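Local coordinates for protein LST4 (Kluyveromyces lactis, PDB 4ZY8) that probably takes part in amino acid uptake by supporting protein traffic from the Golgi to the plasma membrane, and is represented here by its longin domain, at residues A[67-72]-A[112-117]; A[98-103]-A[157-162]. All coordinates share one frame; numbering follows the deposited sequence. Where two conformers were deposited one is given.

Contact 1. Residues A[67-72]-A[112-117]; sequences SSDKIK and ECWPHI
W114 reaches from the first turn of helix 114-134 to the edge strand 68-74 and sets the six-membered end of its indole against D69. The carboxylate meets the rim of the ring, not a face: D69 CG lies near the indole plane, 3.4 Å from W114 CZ2, and the carboxylate and ring planes stand almost perpendicular, at 85°. With CG anti to the backbone N, W114's chi1 of -174° brings the six-membered ring up to D69.

Two residues further along the strand, I71 faces the same way as D69. Its CD1 comes to 4.3 Å from W114 CZ3, an oblique and fairly loose apolar touch. I71 also packs on L107 and L110 of the short preceding helix, while L121, about two helical turns beyond W114, touches both W114 and D69.

No direct hydrogen bond joins the two segments; a water does the joining. It accepts from W114 NE1 at 2.8 Å, lying in the ring plane, and donates to D69 OD2 at 3.1 Å. The other oxygen, OD1, forms a salt bridge with R84 on the adjoining strand 79-87. With D69 cut back to an alanine, R84 would probably lose this charge mate and the water this acceptor, and a gap would be likely to open beside W114 CZ2.

This is a surface contact joining the edge of the longin domain's sheet to the start of a helix packed on it. Its chemistry is mixed: the carboxylate lays its flat side against the indole's rim, where the slightly positive C-H edge is probably compatible with the acid's charge, and the water lets the indole N-H share in the same acid that R84 is likely to keep charged.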
loop_
_atom_site.group_PDB
_atom_site.type_symbol
_atom_site.label_atom_id
_atom_site.label_comp_id
_atom_site.label_asym_id
_atom_site.label_seq_id
_atom_site.Cartn_x
_atom_site.Cartn_y
_atom_site.Cartn_z
ATOM N N SER A 67 8.570 -10.300 1.535
ATOM C CA SER A 67 8.146 -8.879 1.669
ATOM C C SER A 67 8.778 -7.927 0.663
ATOM O O SER A 67 9.978 -7.773 0.654
ATOM C CB SER A 67 8.463 -8.356 3.058
ATOM O OG SER A 67 8.353 -6.939 3.172
ATOM N N SER A 68 7.969 -7.281 -0.162
ATOM C CA SER A 68 8.497 -6.532 -1.283
ATOM C C SER A 68 7.767 -5.278 -1.718
ATOM O O SER A 68 6.746 -4.934 -1.214
ATOM C CB SER A 68 8.657 -7.451 -2.484
ATOM O OG SER A 68 7.422 -7.756 -3.068
ATOM N N ASP A 69 8.357 -4.628 -2.698
ATOM C CA ASP A 69 7.876 -3.382 -3.249
ATOM C C ASP A 69 7.765 -3.479 -4.753
ATOM O O ASP A 69 8.663 -3.979 -5.397
ATOM C CB ASP A 69 8.843 -2.263 -2.921
ATOM C CG ASP A 69 8.805 -1.848 -1.492
ATOM O OD1 ASP A 69 7.747 -1.556 -0.972
ATOM O OD2 ASP A 69 9.852 -1.799 -0.883
ATOM N N LYS A 70 6.676 -2.981 -5.307
ATOM C CA LYS A 70 6.436 -3.028 -6.734
ATOM C C LYS A 70 5.967 -1.661 -7.192
ATOM O O LYS A 70 5.188 -1.004 -6.499
ATOM C CB LYS A 70 5.393 -4.105 -7.075
ATOM N N ILE A 71 6.465 -1.229 -8.344
ATOM C CA ILE A 71 5.968 -0.031 -9.000
ATOM C C ILE A 71 5.458 -0.400 -10.390
ATOM O O ILE A 71 6.198 -0.974 -11.196
ATOM C CB ILE A 71 7.044 1.042 -9.119
ATOM C CG1 ILE A 71 7.678 1.325 -7.754
ATOM C CG2 ILE A 71 6.449 2.310 -9.705
ATOM C CD1 ILE A 71 8.677 2.471 -7.789
ATOM N N LYS A 72 4.198 -0.076 -10.657
ATOM C CA LYS A 72 3.560 -0.379 -11.941
ATOM C C LYS A 72 2.916 0.860 -12.560
ATOM O O LYS A 72 2.428 1.736 -11.846
ATOM C CB LYS A 72 2.511 -1.479 -11.773
ATOM N N GLU A 112 13.613 8.907 -7.316
ATOM C CA GLU A 112 14.712 9.657 -6.692
ATOM C C GLU A 112 14.680 9.584 -5.166
ATOM O O GLU A 112 15.717 9.495 -4.517
ATOM C CB GLU A 112 14.664 11.132 -7.103
ATOM C CG GLU A 112 15.263 11.428 -8.461
ATOM C CD GLU A 112 14.869 12.803 -8.965
ATOM O OE1 GLU A 112 14.111 13.502 -8.245
ATOM O OE2 GLU A 112 15.302 13.174 -10.084
ATOM N N CYS A 113 13.480 9.620 -4.601
ATOM C CA CYS A 113 13.306 9.641 -3.150
ATOM C C CYS A 113 13.042 8.259 -2.565
ATOM O O CYS A 113 12.745 8.153 -1.382
ATOM C CB CYS A 113 12.135 10.569 -2.759
ATOM S SG CYS A 113 12.473 12.357 -2.946
ATOM N N TRP A 114 13.145 7.207 -3.379
ATOM C CA TRP A 114 12.717 5.868 -2.940
ATOM C C TRP A 114 13.313 5.407 -1.602
ATOM O O TRP A 114 12.613 4.773 -0.813
ATOM C CB TRP A 114 13.026 4.794 -4.000
ATOM C CG TRP A 114 12.440 3.488 -3.558
ATOM C CD1 TRP A 114 13.113 2.394 -3.105
ATOM C CD2 TRP A 114 11.047 3.178 -3.451
ATOM N NE1 TRP A 114 12.225 1.408 -2.747
ATOM C CE2 TRP A 114 10.948 1.866 -2.950
ATOM C CE3 TRP A 114 9.869 3.882 -3.734
ATOM C CZ2 TRP A 114 9.723 1.235 -2.734
ATOM C CZ3 TRP A 114 8.651 3.252 -3.522
ATOM C CH2 TRP A 114 8.592 1.939 -3.026
ATOM N N PRO A 115 14.609 5.679 -1.340
ATOM C CA PRO A 115 15.093 5.235 -0.022
ATOM C C PRO A 115 14.309 5.876 1.133
ATOM O O PRO A 115 14.181 5.268 2.185
ATOM C CB PRO A 115 16.551 5.702 -0.001
ATOM C CG PRO A 115 16.924 5.797 -1.439
ATOM C CD PRO A 115 15.692 6.277 -2.139
ATOM N N HIS A 116 13.823 7.097 0.951
ATOM C CA HIS A 116 12.985 7.711 1.985
ATOM C C HIS A 116 11.620 7.030 2.069
ATOM O O HIS A 116 11.180 6.664 3.142
ATOM C CB HIS A 116 12.794 9.203 1.729
ATOM C CG HIS A 116 14.052 10.013 1.891
ATOM N ND1 HIS A 116 14.816 10.413 0.807
ATOM C CD2 HIS A 116 14.651 10.512 2.983
ATOM C CE1 HIS A 116 15.846 11.117 1.252
ATOM N NE2 HIS A 116 15.770 11.202 2.564
ATOM N N ILE A 117 10.988 6.844 0.922
ATOM C CA ILE A 117 9.648 6.272 0.863
ATOM C C ILE A 117 9.658 4.850 1.432
ATOM O O ILE A 117 8.852 4.521 2.287
ATOM C CB ILE A 117 9.106 6.230 -0.581
ATOM C CG1 ILE A 117 9.227 7.607 -1.269
ATOM C CG2 ILE A 117 7.683 5.650 -0.619
ATOM C CD1 ILE A 117 8.690 8.736 -0.475
HETATM O O HOH W 1 12.657 -1.279 -2.023
#

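Contact 2. Residues A[98-103]-A[157-162]; sequences ISCCVT and QTFQRK
The F159 ring of helix 150-166 lodges against I98 and C100 of strand 95-103, two residues whose side chains leave the same side of the strand. All of the side-chain contact between these segments passes through this one phenyl group.

The apolar contacts come first. I98 touches with its CG2 methyl, which lies 3.8 Å from F159 CE2 and 3.9 Å from F159 CZ, so it sits by the CE2-CZ bond. That methyl is the branch anti to the backbone N, and the side chain crosses the phenyl at a slant. On the other flank of CZ, C100 CB comes to 3.6 Å from F159 CE1, the closest approach in the contact.

The second kind is sulfur-aromatic. C100 SG is anti to its backbone N (chi1 -173°), which brings the sulfur close to F159, 3.8 Å from F159 CE1 and 4.0 Å from F159 CD1. C100 SG lies 4.9 Å from the centroid of the F159 ring, 68° off its normal. That is an oblique approach, well away from a position squarely over the face.

Hydrogen bonds do not cross here. The strand spends its backbone on its neighbours, with I98 and C100 paired to R84 and F82 of strand 79-87. L13 of strand 12-17 and L121 of helix 114-134 also pack on F159, so the ring sits where sheet and both long helices come together.

Strand 95-103 is the middle one of the antiparallel longin sheet, and F159 ties 150-166, the last helix of the modelled domain, to it. With all three touching residues buried and no polar link between the segments, the hold rests on dispersion and shape, supplemented by a polarisable sulfur close to the ring at an oblique angle.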
loop_
_atom_site.group_PDB
_atom_site.type_symbol
_atom_site.label_atom_id
_atom_site.label_comp_id
_atom_site.label_asym_id
_atom_site.label_seq_id
_atom_site.Cartn_x
_atom_site.Cartn_y
_atom_site.Cartn_z
ATOM N N ILE A 98 -0.046 -2.482 1.138
ATOM C CA ILE A 98 -0.206 -1.042 1.269
ATOM C C ILE A 98 0.105 -0.455 -0.096
ATOM O O ILE A 98 1.262 -0.488 -0.533
ATOM C CB ILE A 98 0.725 -0.453 2.340
ATOM C CG1 ILE A 98 0.509 -1.183 3.669
ATOM C CG2 ILE A 98 0.509 1.064 2.463
ATOM C CD1 ILE A 98 1.448 -0.795 4.726
ATOM N N SER A 99 -0.920 0.033 -0.792
ATOM C CA SER A 99 -0.753 0.484 -2.180
ATOM C C SER A 99 -1.150 1.938 -2.368
ATOM O O SER A 99 -2.143 2.405 -1.806
ATOM C CB SER A 99 -1.590 -0.374 -3.145
ATOM O OG SER A 99 -1.324 -1.757 -3.028
ATOM N N CYS A 100 -0.448 2.632 -3.247
ATOM C CA CYS A 100 -0.731 4.033 -3.446
ATOM C C CYS A 100 -0.730 4.404 -4.926
ATOM O O CYS A 100 0.192 4.041 -5.655
ATOM C CB CYS A 100 0.283 4.885 -2.678
ATOM S SG CYS A 100 -0.082 6.675 -2.691
ATOM N N CYS A 101 -1.779 5.102 -5.366
ATOM C CA CYS A 101 -1.838 5.638 -6.730
ATOM C C CYS A 101 -1.443 7.108 -6.735
ATOM O O CYS A 101 -1.953 7.885 -5.936
ATOM C CB CYS A 101 -3.245 5.507 -7.330
ATOM S SG CYS A 101 -4.010 3.891 -7.181
ATOM N N VAL A 102 -0.580 7.484 -7.649
ATOM C CA VAL A 102 -0.261 8.865 -7.923
ATOM C C VAL A 102 -0.156 9.085 -9.432
ATOM O O VAL A 102 -0.075 8.156 -10.182
ATOM C CB VAL A 102 1.060 9.303 -7.259
ATOM C CG1 VAL A 102 0.917 9.383 -5.764
ATOM C CG2 VAL A 102 2.195 8.378 -7.628
ATOM N N THR A 103 -0.135 10.335 -9.848
ATOM C CA THR A 103 0.053 10.699 -11.245
ATOM C C THR A 103 1.382 10.165 -11.783
ATOM O O THR A 103 2.393 10.223 -11.081
ATOM C CB THR A 103 0.045 12.226 -11.401
ATOM O OG1 THR A 103 -1.124 12.765 -10.764
ATOM C CG2 THR A 103 0.070 12.608 -12.867
ATOM N N GLN A 157 -1.863 8.775 8.029
ATOM C CA GLN A 157 -1.193 9.973 8.404
ATOM C C GLN A 157 0.252 10.033 7.926
ATOM O O GLN A 157 0.716 11.038 7.515
ATOM C CB GLN A 157 -1.298 10.204 9.879
ATOM C CG GLN A 157 -0.865 11.577 10.280
ATOM C CD GLN A 157 -0.918 11.790 11.767
ATOM O OE1 GLN A 157 -1.908 11.485 12.402
ATOM N NE2 GLN A 157 0.142 12.303 12.318
ATOM N N THR A 158 0.929 8.913 7.938
ATOM C CA THR A 158 2.284 8.849 7.377
ATOM C C THR A 158 2.293 9.180 5.885
ATOM O O THR A 158 3.225 9.824 5.402
ATOM C CB THR A 158 2.933 7.458 7.642
ATOM O OG1 THR A 158 3.285 7.399 9.028
ATOM C CG2 THR A 158 4.223 7.293 6.859
ATOM N N PHE A 159 1.271 8.749 5.146
ATOM C CA PHE A 159 1.162 9.130 3.739
ATOM C C PHE A 159 0.852 10.623 3.572
ATOM O O PHE A 159 1.449 11.299 2.740
ATOM C CB PHE A 159 0.094 8.273 3.037
ATOM C CG PHE A 159 0.645 6.989 2.493
ATOM C CD1 PHE A 159 1.000 6.884 1.147
ATOM C CD2 PHE A 159 0.869 5.903 3.336
ATOM C CE1 PHE A 159 1.530 5.693 0.630
ATOM C CE2 PHE A 159 1.414 4.691 2.825
ATOM C CZ PHE A 159 1.723 4.601 1.465
ATOM N N GLN A 160 -0.079 11.128 4.372
ATOM C CA GLN A 160 -0.497 12.527 4.277
ATOM C C GLN A 160 0.621 13.486 4.647
ATOM O O GLN A 160 0.821 14.499 3.992
ATOM C CB GLN A 160 -1.683 12.761 5.201
ATOM C CG GLN A 160 -2.979 12.154 4.680
ATOM C CD GLN A 160 -4.047 12.092 5.762
ATOM O OE1 GLN A 160 -3.732 11.920 6.945
ATOM N NE2 GLN A 160 -5.309 12.241 5.365
ATOM N N ARG A 161 1.366 13.135 5.686
ATOM C CA ARG A 161 2.353 14.055 6.251
ATOM C C ARG A 161 3.787 13.821 5.781
ATOM O O ARG A 161 4.564 14.770 5.708
ATOM C CB ARG A 161 2.310 13.968 7.782
ATOM N N LYS A 162 4.125 12.614 5.396
ATOM C CA LYS A 162 5.484 12.317 5.021
ATOM C C LYS A 162 5.681 11.866 3.599
ATOM O O LYS A 162 6.426 12.447 2.885
ATOM C CB LYS A 162 6.066 11.296 5.950
ATOM C CG LYS A 162 6.200 11.783 7.363
ATOM C CD LYS A 162 6.153 10.617 8.288
#

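Contact 1 is at the surface and contact 2 is buried; their centres lie about 12 Å apart and their nearest atoms about 5 Å, without touching. Each joins one of two successive helices, 114-134 and 150-166, to the same antiparallel sheet, but at different places: 67-72 belongs to an outermost strand, 98-103 to the central one. Both rely on a single aromatic ring sent from helix to strand. At the sheet's edge that ring has a carboxylate and a bridging water for company, whereas in the core it meets methyl, methylene and thiol groups. L121 of helix 114-134 packs on both rings, W114 and F159, and so links the two places.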